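Local coordinates for geranylgeranyl pyrophosphate synthetase (Pyrococcus horikoshii, PDB 1WY0), which probably catalyses the chain-elongating condensation of isoprenoid diphosphates to form geranylgeranyl diphosphate, at residues I26-P31 against A37-P42; K259-K264 against V287-D292. All blocks are in the same frame, centred on the assembly; numbering follows the deposited sequence.

Contact 1 (I26-P31 against A37-P42)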
# COMPACT_ATOMS: atom_id res chain seq x y z
N ILE A 26 1.68 13.25 -8.47
CA ILE A 26 0.75 13.60 -7.40
C ILE A 26 0.50 15.10 -7.41
O ILE A 26 1.02 15.86 -6.59
CB ILE A 26 1.27 13.15 -5.99
CG1 ILE A 26 2.65 13.74 -5.69
CG2 ILE A 26 1.36 11.64 -5.92
CD1 ILE A 26 3.15 13.39 -4.30
N PRO A 27 -0.32 15.56 -8.37
CA PRO A 27 -0.72 16.95 -8.51
C PRO A 27 -1.94 17.28 -7.66
O PRO A 27 -2.54 16.43 -7.01
CB PRO A 27 -1.04 17.19 -9.99
CG PRO A 27 -1.64 15.85 -10.44
CD PRO A 27 -0.91 14.82 -9.47
N GLU A 28 -2.29 18.58 -7.63
CA GLU A 28 -3.46 19.00 -6.86
C GLU A 28 -4.76 18.76 -7.64
O GLU A 28 -5.29 19.63 -8.32
CB GLU A 28 -3.31 20.49 -6.54
CG GLU A 28 -1.87 20.88 -6.23
CD GLU A 28 -1.77 22.39 -6.14
OE1 GLU A 28 -1.67 23.03 -7.17
OE2 GLU A 28 -1.78 22.90 -5.02
N LYS A 29 -5.25 17.51 -7.56
CA LYS A 29 -6.45 17.15 -8.30
C LYS A 29 -7.44 16.37 -7.42
O LYS A 29 -7.17 16.02 -6.28
CB LYS A 29 -6.04 16.30 -9.50
CG LYS A 29 -5.29 15.04 -9.09
CD LYS A 29 -5.63 13.84 -9.97
CE LYS A 29 -4.40 13.28 -10.70
NZ LYS A 29 -4.70 11.94 -11.22
N ASP A 30 -8.64 16.14 -7.99
CA ASP A 30 -9.67 15.43 -7.23
C ASP A 30 -9.32 13.96 -7.04
O ASP A 30 -8.92 13.25 -7.96
CB ASP A 30 -10.99 15.57 -7.99
CG ASP A 30 -11.82 16.68 -7.36
OD1 ASP A 30 -11.53 17.84 -7.64
OD2 ASP A 30 -12.74 16.37 -6.61
N PRO A 31 -9.46 13.50 -5.78
CA PRO A 31 -9.82 14.34 -4.65
C PRO A 31 -8.60 15.02 -4.01
O PRO A 31 -7.55 14.42 -3.80
CB PRO A 31 -10.53 13.46 -3.61
CG PRO A 31 -10.56 12.03 -4.14
CD PRO A 31 -9.52 12.11 -5.36
N ALA A 37 -2.89 15.48 1.19
CA ALA A 37 -2.39 14.61 2.25
C ALA A 37 -1.19 13.79 1.77
O ALA A 37 -0.17 13.69 2.43
CB ALA A 37 -3.53 13.67 2.66
N ALA A 38 -1.32 13.28 0.55
CA ALA A 38 -0.24 12.57 -0.13
C ALA A 38 0.97 13.47 -0.44
O ALA A 38 2.12 13.04 -0.35
CB ALA A 38 -0.75 11.94 -1.42
N ARG A 39 0.69 14.71 -0.81
CA ARG A 39 1.73 15.68 -1.13
C ARG A 39 2.43 16.26 0.10
O ARG A 39 3.55 16.75 -0.01
CB ARG A 39 1.14 16.85 -1.93
CG ARG A 39 1.00 16.59 -3.43
CD ARG A 39 -0.04 17.52 -4.06
NE ARG A 39 0.32 18.93 -3.95
CZ ARG A 39 0.98 19.61 -4.87
NH1 ARG A 39 1.36 19.02 -5.99
NH2 ARG A 39 1.28 20.88 -4.67
N HIS A 40 1.79 16.19 1.26
CA HIS A 40 2.35 16.76 2.47
C HIS A 40 3.83 16.44 2.77
O HIS A 40 4.64 17.36 2.94
CB HIS A 40 1.49 16.39 3.68
CG HIS A 40 1.86 17.13 4.93
ND1 HIS A 40 1.74 18.49 5.05
CD2 HIS A 40 2.38 16.69 6.10
CE1 HIS A 40 2.18 18.87 6.24
NE2 HIS A 40 2.57 17.80 6.90
N TYR A 41 4.20 15.17 2.84
CA TYR A 41 5.60 14.88 3.13
C TYR A 41 6.54 15.23 1.98
O TYR A 41 7.61 15.80 2.20
CB TYR A 41 5.79 13.42 3.56
CG TYR A 41 5.32 13.14 4.98
CD1 TYR A 41 4.97 14.18 5.84
CD2 TYR A 41 5.24 11.84 5.46
CE1 TYR A 41 4.54 13.93 7.14
CE2 TYR A 41 4.81 11.57 6.75
CZ TYR A 41 4.47 12.61 7.59
OH TYR A 41 4.04 12.33 8.87
N PRO A 42 6.16 14.90 0.73
CA PRO A 42 7.00 15.23 -0.42
C PRO A 42 7.29 16.73 -0.50
O PRO A 42 8.37 17.14 -0.94
CB PRO A 42 6.17 14.72 -1.59
CG PRO A 42 5.54 13.50 -1.02
CD PRO A 42 5.08 13.98 0.34
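R39 reaches from helix 32-40 to the loop that leaves helix 3-25, and its guanidinium is held by a hydrogen bond to the loop, a long ionic contact with E28 and a salt bridge from NE to E36 on its own helix. NH1 of R39 donates to O of I26 at 3.2 Å, with a nearly straight N-H...O angle of 171°. The oxygen lies at the guanidinium edge, near its plane, and uses a lone pair in its own carbonyl plane. A bend at chi3 of R39 (62°) brings the edge of the guanidinium to this oxygen, which also sits 3.2 Å from CD of R39. Over one face of the group comes E28, with its CG 3.4 Å from CZ of R39. Its carboxylate adds only a long salt bridge, OE2 of E28 to NH2 of R39 at 3.7 Å, with the oxygen well out of the guanidinium plane.

E28 is the centre of an inverse gamma turn, part of the link between the first two helices of this all-helical polyprenyl synthetase fold. A leucine in place of R39 would probably leave O of I26 without its N-H donor and E36 without its ionic mate.

Among apolar contacts, CD1 of I26 meets CG of R39 at 4.0 Å and CG of P42 at 4.1 Å, crossing the proline at about a right angle, and L117 of helix 107-126 packs against I26.

Contact 2 (K259-K264 against V287-D292); sequences KQRFLK and VMEAID
Helices 256-264 and 283-296 run past each other in roughly opposite directions, and they come nearest at F262 and A290, whose CA atoms are 5.8 Å apart. The small side chain of A290 probably helps to allow this approach. The ring of F262 lies beside it, with CE1 3.9 Å from CB of A290 and 3.6 Å from O of A290, the latter oxygen near the ring plane at its edge. The first torsion of F262 places CG anti to the backbone N (chi1 -177°), and this brings the ring edge up to A290. Around the same ring, F266 stacks on it while F250 and F251 meet it at steeper angles, and L293 and L294 of helix 283-296 pack against it.

Beside this cluster, R261 and E289 form a salt bridge. NE of R261 donates to OE2 of E289 at 3.0 Å, from above the carboxylate plane but near the plane of the guanidinium. A weak second bond joins NH2 of R261 to OE1 of E289 at 3.2 Å. The two flat groups stand 65° apart, far from coplanar. The chain of R261 bends at chi2 (46°) to meet the extended E289. The arrangement is that of an antiparallel helix pair with a buried, aromatic-rich side and a salt bridge on its partly exposed flank, near one end of the all-helical polyprenyl synthetase fold.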
# COMPACT_ATOMS: atom_id res chain seq x y z
N LYS A 259 20.51 -3.85 34.13
CA LYS A 259 19.40 -4.19 33.25
C LYS A 259 18.06 -3.72 33.81
O LYS A 259 17.25 -3.12 33.12
CB LYS A 259 19.39 -5.71 33.05
CG LYS A 259 20.27 -6.16 31.88
CD LYS A 259 19.69 -7.38 31.16
CE LYS A 259 20.72 -8.49 30.98
NZ LYS A 259 20.56 -9.49 32.05
N GLN A 260 17.85 -4.12 35.06
CA GLN A 260 16.58 -3.86 35.75
C GLN A 260 16.38 -2.38 36.06
O GLN A 260 15.27 -1.87 36.00
CB GLN A 260 16.51 -4.66 37.05
CG GLN A 260 16.67 -6.16 36.87
CD GLN A 260 15.70 -6.72 35.87
OE1 GLN A 260 14.48 -6.61 36.03
NE2 GLN A 260 16.22 -7.34 34.81
N ARG A 261 17.46 -1.69 36.42
CA ARG A 261 17.31 -0.26 36.67
C ARG A 261 17.06 0.50 35.36
O ARG A 261 16.25 1.41 35.25
CB ARG A 261 18.60 0.22 37.34
CG ARG A 261 18.58 1.71 37.67
CD ARG A 261 17.27 2.14 38.33
NE ARG A 261 17.35 3.54 38.76
CZ ARG A 261 16.20 4.16 39.07
NH1 ARG A 261 15.05 3.50 39.01
NH2 ARG A 261 16.22 5.44 39.42
N PHE A 262 17.83 0.10 34.33
CA PHE A 262 17.66 0.70 33.02
C PHE A 262 16.22 0.55 32.52
O PHE A 262 15.66 1.42 31.87
CB PHE A 262 18.61 -0.02 32.06
CG PHE A 262 18.53 0.61 30.70
CD1 PHE A 262 19.17 1.82 30.46
CD2 PHE A 262 17.89 -0.07 29.67
CE1 PHE A 262 19.17 2.35 29.19
CE2 PHE A 262 17.90 0.48 28.39
CZ PHE A 262 18.54 1.69 28.15
N LEU A 263 15.63 -0.62 32.82
CA LEU A 263 14.28 -0.89 32.34
C LEU A 263 13.22 -0.05 33.05
O LEU A 263 12.18 0.28 32.51
CB LEU A 263 13.99 -2.38 32.52
CG LEU A 263 14.36 -3.20 31.28
CD1 LEU A 263 13.90 -4.66 31.38
CD2 LEU A 263 13.73 -2.65 30.00
N LYS A 264 13.50 0.27 34.33
CA LYS A 264 12.58 1.16 35.02
C LYS A 264 12.50 2.52 34.30
O LYS A 264 11.43 3.07 34.06
CB LYS A 264 13.08 1.36 36.45
CG LYS A 264 12.57 0.26 37.39
CD LYS A 264 12.63 0.69 38.86
CE LYS A 264 13.81 0.05 39.60
NZ LYS A 264 14.20 0.89 40.72
N VAL A 287 17.06 10.23 32.40
CA VAL A 287 17.61 10.16 31.06
C VAL A 287 19.12 10.01 31.14
O VAL A 287 19.71 9.14 30.49
CB VAL A 287 17.28 11.43 30.25
CG1 VAL A 287 18.22 11.56 29.04
CG2 VAL A 287 15.84 11.38 29.77
N MET A 288 19.76 10.85 31.95
CA MET A 288 21.21 10.80 32.10
C MET A 288 21.66 9.51 32.78
O MET A 288 22.68 8.95 32.41
CB MET A 288 21.72 12.00 32.90
CG MET A 288 23.24 12.05 33.00
SD MET A 288 23.89 13.64 33.50
CE MET A 288 23.32 14.65 32.14
N GLU A 289 20.91 9.06 33.78
CA GLU A 289 21.27 7.82 34.47
C GLU A 289 21.21 6.65 33.49
O GLU A 289 21.95 5.68 33.64
CB GLU A 289 20.32 7.56 35.64
CG GLU A 289 20.41 6.13 36.18
CD GLU A 289 19.60 5.89 37.44
OE1 GLU A 289 18.66 6.66 37.73
OE2 GLU A 289 19.90 4.89 38.13
N ALA A 290 20.34 6.75 32.49
CA ALA A 290 20.18 5.71 31.48
C ALA A 290 21.32 5.75 30.47
O ALA A 290 21.82 4.71 30.04
CB ALA A 290 18.84 5.86 30.76
N ILE A 291 21.72 6.95 30.08
CA ILE A 291 22.82 7.08 29.13
C ILE A 291 24.12 6.64 29.81
O ILE A 291 25.00 6.07 29.17
CB ILE A 291 22.93 8.52 28.62
CG1 ILE A 291 21.73 8.81 27.72
CG2 ILE A 291 24.25 8.72 27.88
CD1 ILE A 291 21.67 10.22 27.17
N ASP A 292 24.22 6.89 31.12
CA ASP A 292 25.40 6.49 31.87
C ASP A 292 25.50 4.97 31.93
O ASP A 292 26.60 4.40 31.87
CB ASP A 292 25.36 7.06 33.28
CG ASP A 292 25.69 8.54 33.32
OD1 ASP A 292 26.34 9.03 32.37
OD2 ASP A 292 25.31 9.21 34.31

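How the contacts relate
Contact 1 and contact 2 sit far apart in one all-helical chain, their centres 43 Å apart and their nearest atoms about 24 Å apart, with no touch between them. They come in series: contact 1 closes early, where the loop after helix 3-25 meets helix 32-40, and contact 2 opens much later, between helices 256-264 and 283-296. No helix is common to both. Contact 1 lies beside helices 69-90 and 107-126 and near the second subunit, whereas no other chain of the assembly touches the segments of contact 2. Contact 1 joins a loop to a helix and contact 2 joins two helices, at separate parts of the fold; the second spans a connection that includes unmodelled residues.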